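Local coordinates for protein integral membrane indolylacetylinositol arabinosyltransferase EmbB (Mycolicibacterium smegmatis MC2 155, PDB 7BVC) that probably polymerizes arabinose into the arabinan of cell-wall arabinogalactan as a membrane-embedded arabinosyltransferase, at residues V883-A888 with V928-V933; P858-T863 with L916-S921; V83-V88 with P143-I148. All coordinates share one frame; numbering follows the deposited sequence.

Contact 1: residues V883-A888 with V928-V933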
loop_
_atom_site.group_PDB
_atom_site.type_symbol
_atom_site.label_atom_id
_atom_site.label_comp_id
_atom_site.label_asym_id
_atom_site.label_seq_id
_atom_site.Cartn_x
_atom_site.Cartn_y
_atom_site.Cartn_z
ATOM N N VAL B 883 30.431 2.042 21.754
ATOM C CA VAL B 883 31.830 2.025 21.344
ATOM C C VAL B 883 32.252 3.473 21.145
ATOM O O VAL B 883 31.690 4.171 20.294
ATOM C CB VAL B 883 32.062 1.214 20.057
ATOM C CG1 VAL B 883 33.510 1.343 19.611
ATOM C CG2 VAL B 883 31.706 -0.243 20.277
ATOM N N ASP B 884 33.232 3.923 21.926
ATOM C CA ASP B 884 33.649 5.317 21.883
ATOM C C ASP B 884 35.146 5.428 21.639
ATOM O O ASP B 884 35.805 4.432 21.324
ATOM C CB ASP B 884 33.263 6.035 23.178
ATOM C CG ASP B 884 31.798 6.421 23.212
ATOM O OD1 ASP B 884 31.126 6.301 22.168
ATOM O OD2 ASP B 884 31.316 6.847 24.283
ATOM N N LEU B 885 35.691 6.634 21.773
ATOM C CA LEU B 885 37.091 6.878 21.439
ATOM C C LEU B 885 37.667 7.841 22.464
ATOM O O LEU B 885 37.287 9.015 22.491
ATOM C CB LEU B 885 37.219 7.447 20.031
ATOM C CG LEU B 885 38.591 7.296 19.389
ATOM C CD1 LEU B 885 38.705 5.926 18.758
ATOM C CD2 LEU B 885 38.840 8.391 18.368
ATOM N N GLU B 886 38.583 7.357 23.294
ATOM C CA GLU B 886 39.246 8.203 24.275
ATOM C C GLU B 886 40.566 8.713 23.718
ATOM O O GLU B 886 41.318 7.965 23.089
ATOM C CB GLU B 886 39.486 7.435 25.574
ATOM C CG GLU B 886 38.322 7.478 26.541
ATOM C CD GLU B 886 38.769 7.479 27.985
ATOM O OE1 GLU B 886 39.982 7.319 28.230
ATOM O OE2 GLU B 886 37.911 7.643 28.875
ATOM N N TYR B 887 40.844 9.993 23.949
ATOM C CA TYR B 887 42.090 10.610 23.519
ATOM C C TYR B 887 42.839 11.144 24.729
ATOM O O TYR B 887 42.237 11.694 25.655
ATOM C CB TYR B 887 41.844 11.731 22.505
ATOM C CG TYR B 887 40.818 12.761 22.917
ATOM C CD1 TYR B 887 41.176 13.862 23.680
ATOM C CD2 TYR B 887 39.493 12.643 22.521
ATOM C CE1 TYR B 887 40.245 14.810 24.046
ATOM C CE2 TYR B 887 38.554 13.585 22.884
ATOM C CZ TYR B 887 38.935 14.666 23.647
ATOM O OH TYR B 887 38.001 15.608 24.012
ATOM N N ALA B 888 44.156 10.973 24.715
ATOM C CA ALA B 888 45.014 11.295 25.844
ATOM C C ALA B 888 45.855 12.530 25.541
ATOM O O ALA B 888 45.847 13.064 24.431
ATOM C CB ALA B 888 45.905 10.101 26.195
ATOM N N VAL B 928 47.507 13.114 22.104
ATOM C CA VAL B 928 48.724 12.363 21.845
ATOM C C VAL B 928 48.431 10.935 21.407
ATOM O O VAL B 928 49.117 10.399 20.529
ATOM C CB VAL B 928 49.644 12.372 23.081
ATOM C CG1 VAL B 928 50.985 11.735 22.760
ATOM C CG2 VAL B 928 49.821 13.790 23.571
ATOM N N ALA B 929 47.418 10.303 21.992
ATOM C CA ALA B 929 47.097 8.928 21.653
ATOM C C ALA B 929 45.595 8.720 21.752
ATOM O O ALA B 929 44.857 9.561 22.268
ATOM C CB ALA B 929 47.838 7.939 22.553
ATOM N N VAL B 930 45.162 7.555 21.277
ATOM C CA VAL B 930 43.752 7.238 21.087
ATOM C C VAL B 930 43.540 5.774 21.448
ATOM O O VAL B 930 44.392 4.926 21.169
ATOM C CB VAL B 930 43.325 7.542 19.633
ATOM C CG1 VAL B 930 42.093 6.768 19.250
ATOM C CG2 VAL B 930 43.084 9.033 19.451
ATOM N N ARG B 931 42.408 5.478 22.084
ATOM C CA ARG B 931 42.063 4.098 22.405
ATOM C C ARG B 931 40.555 3.920 22.311
ATOM O O ARG B 931 39.786 4.884 22.333
ATOM C CB ARG B 931 42.557 3.688 23.794
ATOM C CG ARG B 931 41.824 4.342 24.948
ATOM C CD ARG B 931 42.393 3.865 26.271
ATOM N NE ARG B 931 41.710 4.464 27.411
ATOM C CZ ARG B 931 42.031 4.227 28.678
ATOM N NH1 ARG B 931 41.358 4.816 29.656
ATOM N NH2 ARG B 931 43.030 3.404 28.967
ATOM N N VAL B 932 40.141 2.660 22.210
ATOM C CA VAL B 932 38.742 2.290 22.026
ATOM C C VAL B 932 38.184 1.797 23.351
ATOM O O VAL B 932 38.773 0.921 23.993
ATOM C CB VAL B 932 38.591 1.212 20.941
ATOM C CG1 VAL B 932 37.122 0.959 20.642
ATOM C CG2 VAL B 932 39.339 1.615 19.683
ATOM N N VAL B 933 37.045 2.353 23.757
ATOM C CA VAL B 933 36.322 1.907 24.941
ATOM C C VAL B 933 34.978 1.355 24.479
ATOM O O VAL B 933 34.121 2.101 23.991
ATOM C CB VAL B 933 36.155 3.028 25.981
ATOM C CG1 VAL B 933 37.481 3.310 26.660
ATOM C CG2 VAL B 933 35.641 4.301 25.337
#
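Leu885 lies obliquely across Val930, its CG and both methyls reaching CG1 of the valine; the CD1 to CG1 distance is 3.5 Å. This overlap belongs to an antiparallel strand pair at the middle of a four-stranded sheet, in a domain whose sequence family groups with galactose-binding-like beta sandwiches. The local strand axes run at 152°, close enough to antiparallel for a regular register from Asp884 opposite Val933 to Tyr887 opposite Val930. The backbone agrees: Glu886 and Arg931 form a hydrogen-bonded pair, Glu886 N to Arg931 O and Arg931 N to Glu886 O both being 2.9 Å. The bond from Asp884 N to Val933 O is sound, but that from Val933 N to Asp884 O is weak.

The face with Leu885, Val930 and Val932 is largely apolar. Beside the Leu885 overlap, Val883 CG1 meets Val932 CG1 at 3.8 Å, and the facing strand 860-866 packs on Leu885 and Val932 through Ile862, with Val860 also touching Leu885. The other face holds Asp884, Glu886, Arg931 and Val933. Here Val933 CG2 rests against the CB of Asp884, 3.7 Å away.

Glu886 and Arg931 lie side by side and point the same way. Arg931 starts with CG lodged between its own N and carbonyl carbon (chi1 70°) and is then extended to NE, which carries the guanidinium alongside the bent glutamate. The carboxylate has a second partner: OE2 of Glu886 makes a salt bridge with Arg901; Pro898 of strand 897-898 touches both side chains. A carboxylate placed between two guanidinium groups would probably stay ionised. The bridge across the strands runs from Arg931 NH1 to Glu886 OE1 at 3.2 Å, supplemented by a weak bond from NE, and NH1 approaches OE1 from 47° above the carboxylate plane.

Contact 2: residues P858-T863 with L916-S921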
loop_
_atom_site.group_PDB
_atom_site.type_symbol
_atom_site.label_atom_id
_atom_site.label_comp_id
_atom_site.label_asym_id
_atom_site.label_seq_id
_atom_site.Cartn_x
_atom_site.Cartn_y
_atom_site.Cartn_z
ATOM N N PRO B 858 41.072 14.146 7.393
ATOM C CA PRO B 858 40.183 14.607 8.463
ATOM C C PRO B 858 39.291 13.526 9.057
ATOM O O PRO B 858 38.090 13.765 9.215
ATOM C CB PRO B 858 39.344 15.671 7.753
ATOM C CG PRO B 858 39.168 15.088 6.383
ATOM C CD PRO B 858 40.441 14.314 6.070
ATOM N N LEU B 859 39.833 12.363 9.413
ATOM C CA LEU B 859 38.976 11.301 9.926
ATOM C C LEU B 859 39.780 10.311 10.757
ATOM O O LEU B 859 40.972 10.100 10.520
ATOM C CB LEU B 859 38.265 10.550 8.793
ATOM C CG LEU B 859 36.857 10.989 8.390
ATOM C CD1 LEU B 859 36.410 10.231 7.159
ATOM C CD2 LEU B 859 35.878 10.776 9.527
ATOM N N VAL B 860 39.102 9.714 11.736
ATOM C CA VAL B 860 39.551 8.507 12.420
ATOM C C VAL B 860 38.383 7.530 12.385
ATOM O O VAL B 860 37.299 7.841 12.890
ATOM C CB VAL B 860 39.989 8.783 13.869
ATOM C CG1 VAL B 860 40.095 7.484 14.648
ATOM C CG2 VAL B 860 41.311 9.532 13.892
ATOM N N VAL B 861 38.590 6.366 11.782
ATOM C CA VAL B 861 37.485 5.461 11.497
ATOM C C VAL B 861 37.732 4.124 12.180
ATOM O O VAL B 861 38.875 3.687 12.348
ATOM C CB VAL B 861 37.285 5.286 9.975
ATOM C CG1 VAL B 861 38.460 4.551 9.355
ATOM C CG2 VAL B 861 35.982 4.578 9.679
ATOM N N ILE B 862 36.641 3.483 12.596
ATOM C CA ILE B 862 36.689 2.178 13.252
ATOM C C ILE B 862 35.672 1.265 12.582
ATOM O O ILE B 862 34.482 1.588 12.541
ATOM C CB ILE B 862 36.403 2.277 14.759
ATOM C CG1 ILE B 862 37.542 2.999 15.478
ATOM C CG2 ILE B 862 36.196 0.897 15.357
ATOM C CD1 ILE B 862 37.330 3.112 16.966
ATOM N N THR B 863 36.129 0.127 12.069
ATOM C CA THR B 863 35.236 -0.843 11.448
ATOM C C THR B 863 34.604 -1.695 12.540
ATOM O O THR B 863 35.311 -2.356 13.303
ATOM C CB THR B 863 35.989 -1.717 10.448
ATOM O OG1 THR B 863 36.918 -0.911 9.714
ATOM C CG2 THR B 863 35.016 -2.365 9.475
ATOM N N LEU B 916 32.579 3.535 11.759
ATOM C CA LEU B 916 32.276 4.562 12.741
ATOM C C LEU B 916 33.246 5.712 12.523
ATOM O O LEU B 916 34.463 5.498 12.493
ATOM C CB LEU B 916 32.411 4.025 14.168
ATOM C CG LEU B 916 31.974 2.590 14.475
ATOM C CD1 LEU B 916 32.092 2.305 15.963
ATOM C CD2 LEU B 916 30.568 2.309 13.988
ATOM N N ARG B 917 32.703 6.918 12.374
ATOM C CA ARG B 917 33.473 8.098 12.010
ATOM C C ARG B 917 33.750 8.954 13.238
ATOM O O ARG B 917 32.881 9.134 14.093
ATOM C CB ARG B 917 32.729 8.937 10.968
ATOM C CG ARG B 917 32.658 8.331 9.575
ATOM C CD ARG B 917 31.462 7.409 9.436
ATOM N NE ARG B 917 31.345 6.849 8.093
ATOM C CZ ARG B 917 30.462 7.260 7.192
ATOM N NH1 ARG B 917 29.614 8.233 7.488
ATOM N NH2 ARG B 917 30.424 6.696 5.993
ATOM N N TYR B 918 34.968 9.488 13.312
ATOM C CA TYR B 918 35.345 10.451 14.343
ATOM C C TYR B 918 36.129 11.556 13.649
ATOM O O TYR B 918 37.305 11.365 13.300
ATOM C CB TYR B 918 36.174 9.800 15.448
ATOM C CG TYR B 918 35.536 8.574 16.059
ATOM C CD1 TYR B 918 34.449 8.685 16.911
ATOM C CD2 TYR B 918 36.023 7.306 15.783
ATOM C CE1 TYR B 918 33.867 7.569 17.471
ATOM C CE2 TYR B 918 35.445 6.183 16.336
ATOM C CZ TYR B 918 34.367 6.323 17.179
ATOM O OH TYR B 918 33.784 5.210 17.737
ATOM N N PRO B 919 35.509 12.705 13.396
ATOM C CA PRO B 919 36.238 13.799 12.753
ATOM C C PRO B 919 37.351 14.306 13.650
ATOM O O PRO B 919 37.202 14.399 14.871
ATOM C CB PRO B 919 35.161 14.868 12.542
ATOM C CG PRO B 919 34.108 14.548 13.547
ATOM C CD PRO B 919 34.110 13.061 13.683
ATOM N N ARG B 920 38.481 14.636 13.033
ATOM C CA ARG B 920 39.632 15.089 13.800
ATOM C C ARG B 920 39.526 16.551 14.218
ATOM O O ARG B 920 40.521 17.128 14.668
ATOM C CB ARG B 920 40.925 14.861 13.014
ATOM C CG ARG B 920 42.075 14.411 13.900
ATOM C CD ARG B 920 43.425 14.631 13.252
ATOM N NE ARG B 920 43.606 13.809 12.062
ATOM C CZ ARG B 920 44.747 13.728 11.389
ATOM N NH1 ARG B 920 45.807 14.414 11.790
ATOM N NH2 ARG B 920 44.831 12.957 10.315
ATOM N N SER B 921 38.351 17.160 14.079
ATOM C CA SER B 921 38.113 18.486 14.630
ATOM C C SER B 921 37.663 18.430 16.081
ATOM O O SER B 921 37.935 19.365 16.843
ATOM C CB SER B 921 37.065 19.227 13.794
ATOM O OG SER B 921 35.825 18.542 13.805
#
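Ile862 meets Tyr918 diagonally across two antiparallel strands: its CD1 lies obliquely 3.7 Å from CE2 of the ring, while its CG1 sits in the ring plane at the edge. Tyr918 turns CG opposite its carbonyl carbon (chi1 -53°), which lays the ring back along strand 860-866, passing obliquely by Val860 O (3.2 Å from Tyr918 CD2) to Ile862. Val860 CG1 adds a looser touch, 4.2 Å from Tyr918 CD2. Just before strand 860-866, the Leu859 side chain lies beside that of Arg917, CD2 3.9 Å from CB.

The backbone sets these positions. Ile862 and Leu916 form an antiparallel hydrogen-bonded pair, with a bond in each direction, Leu916 N to Ile862 O being 2.8 Å and nearly straight at 168°. The bond from Val860 N to Tyr918 O is sound (2.9 Å), but its partner from Tyr918 N is weak and bent, and regular pairing goes no further.

Further out, Tyr1036 of strand 1028-1037 touches Leu859, Val861 and Arg917. The face with Val860, Ile862, Leu916 and Tyr918 packs on strand 882-889 in the second sheet of a beta sandwich, consistent with the galactose-binding-like family. Within its own sheet, strand 914-918 is outermost, and strand 860-866 separates it from strand 945-947.

Contact 3: residues V83-V88 with P143-I148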
loop_
_atom_site.group_PDB
_atom_site.type_symbol
_atom_site.label_atom_id
_atom_site.label_comp_id
_atom_site.label_asym_id
_atom_site.label_seq_id
_atom_site.Cartn_x
_atom_site.Cartn_y
_atom_site.Cartn_z
ATOM N N VAL B 83 30.793 -30.014 -31.834
ATOM C CA VAL B 83 32.015 -30.354 -31.110
ATOM C C VAL B 83 32.406 -31.779 -31.492
ATOM O O VAL B 83 31.618 -32.704 -31.274
ATOM C CB VAL B 83 31.815 -30.231 -29.592
ATOM C CG1 VAL B 83 33.096 -30.578 -28.860
ATOM C CG2 VAL B 83 31.338 -28.832 -29.236
ATOM N N PRO B 84 33.581 -32.003 -32.076
ATOM C CA PRO B 84 33.990 -33.375 -32.395
ATOM C C PRO B 84 34.181 -34.213 -31.138
ATOM O O PRO B 84 34.437 -33.696 -30.048
ATOM C CB PRO B 84 35.311 -33.186 -33.151
ATOM C CG PRO B 84 35.775 -31.812 -32.783
ATOM C CD PRO B 84 34.540 -31.006 -32.577
ATOM N N CYS B 85 34.057 -35.532 -31.302
ATOM C CA CYS B 85 34.242 -36.457 -30.193
ATOM C C CYS B 85 35.708 -36.815 -29.971
ATOM O O CYS B 85 35.999 -37.684 -29.147
ATOM C CB CYS B 85 33.401 -37.721 -30.421
ATOM S SG CYS B 85 31.618 -37.382 -30.417
ATOM N N SER B 86 36.629 -36.148 -30.664
ATOM C CA SER B 86 38.062 -36.332 -30.483
ATOM C C SER B 86 38.672 -35.357 -29.483
ATOM O O SER B 86 39.885 -35.411 -29.253
ATOM C CB SER B 86 38.793 -36.192 -31.824
ATOM O OG SER B 86 38.734 -34.854 -32.298
ATOM N N VAL B 87 37.871 -34.467 -28.890
ATOM C CA VAL B 87 38.372 -33.554 -27.865
ATOM C C VAL B 87 38.089 -34.060 -26.460
ATOM O O VAL B 87 38.683 -33.544 -25.499
ATOM C CB VAL B 87 37.790 -32.134 -28.040
ATOM C CG1 VAL B 87 38.073 -31.615 -29.436
ATOM C CG2 VAL B 87 36.307 -32.121 -27.745
ATOM N N VAL B 88 37.206 -35.046 -26.304
ATOM C CA VAL B 88 36.969 -35.643 -24.994
ATOM C C VAL B 88 38.206 -36.395 -24.516
ATOM O O VAL B 88 38.524 -36.393 -23.320
ATOM C CB VAL B 88 35.727 -36.552 -25.055
ATOM C CG1 VAL B 88 35.693 -37.509 -23.879
ATOM C CG2 VAL B 88 34.461 -35.708 -25.098
ATOM N N PRO B 143 35.861 -45.564 -30.195
ATOM C CA PRO B 143 36.153 -45.204 -31.589
ATOM C C PRO B 143 34.955 -45.333 -32.519
ATOM O O PRO B 143 35.067 -45.902 -33.611
ATOM C CB PRO B 143 37.264 -46.190 -31.967
ATOM C CG PRO B 143 36.977 -47.397 -31.141
ATOM C CD PRO B 143 36.325 -46.922 -29.862
ATOM N N ASP B 144 33.806 -44.807 -32.099
ATOM C CA ASP B 144 32.618 -44.767 -32.942
ATOM C C ASP B 144 31.925 -43.414 -32.977
ATOM O O ASP B 144 31.079 -43.207 -33.857
ATOM C CB ASP B 144 31.605 -45.840 -32.512
ATOM C CG ASP B 144 31.170 -45.699 -31.062
ATOM O OD1 ASP B 144 31.384 -44.631 -30.453
ATOM O OD2 ASP B 144 30.599 -46.673 -30.525
ATOM N N CYS B 145 32.288 -42.493 -32.091
ATOM C CA CYS B 145 31.671 -41.167 -32.087
ATOM C C CYS B 145 32.278 -40.267 -33.167
ATOM O O CYS B 145 33.486 -40.302 -33.402
ATOM C CB CYS B 145 31.816 -40.512 -30.712
ATOM S SG CYS B 145 30.287 -39.802 -30.059
ATOM N N GLN B 146 31.441 -39.465 -33.822
ATOM C CA GLN B 146 31.910 -38.567 -34.869
ATOM C C GLN B 146 31.816 -37.105 -34.464
ATOM O O GLN B 146 32.805 -36.374 -34.577
ATOM C CB GLN B 146 31.121 -38.804 -36.169
ATOM C CG GLN B 146 31.342 -40.165 -36.805
ATOM C CD GLN B 146 30.677 -40.283 -38.162
ATOM O OE1 GLN B 146 29.514 -40.672 -38.265
ATOM N NE2 GLN B 146 31.413 -39.939 -39.212
ATOM N N ARG B 147 30.657 -36.662 -33.980
ATOM C CA ARG B 147 30.439 -35.267 -33.631
ATOM C C ARG B 147 29.439 -35.199 -32.485
ATOM O O ARG B 147 28.937 -36.220 -32.009
ATOM C CB ARG B 147 29.927 -34.463 -34.834
ATOM C CG ARG B 147 30.935 -34.241 -35.945
ATOM C CD ARG B 147 30.260 -33.667 -37.175
ATOM N NE ARG B 147 29.787 -34.718 -38.069
ATOM C CZ ARG B 147 28.516 -34.884 -38.420
ATOM N NH1 ARG B 147 28.175 -35.871 -39.237
ATOM N NH2 ARG B 147 27.586 -34.063 -37.955
ATOM N N ILE B 148 29.164 -33.974 -32.041
ATOM C CA ILE B 148 28.094 -33.665 -31.097
ATOM C C ILE B 148 27.505 -32.330 -31.527
ATOM O O ILE B 148 28.225 -31.327 -31.588
ATOM C CB ILE B 148 28.589 -33.583 -29.642
ATOM C CG1 ILE B 148 29.149 -34.925 -29.171
ATOM C CG2 ILE B 148 27.465 -33.137 -28.728
ATOM C CD1 ILE B 148 29.849 -34.861 -27.837
#
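Cys85 and Cys145 meet side by side through their CB and SG atoms, and with Ile148 they make the close-packed part of this contact. The two cysteines form a disulfide, although the modelled SG-SG distance of 2.8 Å is longer than a normal S-S bond, and at this resolution the torsions of the bridge deserve little trust. Cys85 SG also rests on Ile148 CG1 at 3.7 Å and lies near its CD1, so that this sulfur touches both its disulfide partner and an aliphatic chain. Ile148 directs CG1 opposite its carbonyl carbon (chi1 -63°), which brings this branch to the sulfur. Val140 of helix 137-140 touches both cysteines, and Phe161 lies against Ile148.

Polar support comes from the backbone. Val83 N donates to Ile148 O at 2.9 Å, with an N-H...O angle of 163°. The reverse bond, Ile148 N to Val83 O, is bent to 119° and counts as weak. No cross-strand hydrogen bond follows beyond Val83 and Ile148.

Away from this core the contact opens quickly. Pro84 and Arg147 face each other through their backbones, CA to CA 4.2 Å, with little between their side chains; Arg147 sends its guanidinium to Glu149 instead. Gln146 is exposed to solvent, and its CB points away from the other segment. A type I turn from Pro84 to Val87 leads the first segment off beyond Cys85.

The result is a disulfide just past the weakly bonded end of an antiparallel strand pair, 80-84 with 147-149, within a domain whose sequence places it among the concanavalin-like, lectin-type beta folds.

Contact 3 comes first along the chain and stands apart in the concanavalin-like N-terminal region, its centre 70 Å from contact 1 and 64 Å from contact 2. The latter two share the C-terminal domain, with centres 11 Å apart. Their segments alternate in sequence, 858-863, 883-888, 916-921, 928-933, so the chain passes back and forth between two four-stranded antiparallel sheets packed as a sandwich. The interface is mostly apolar: Leu885 CD1 lies 3.6 Å from Ile862 CD1, and Val932 CG2 3.7 Å from it. Strand 929-936 ends at Asp936, a calcium ligand with Ser938 and Asp943, linking this sandwich to the metal site.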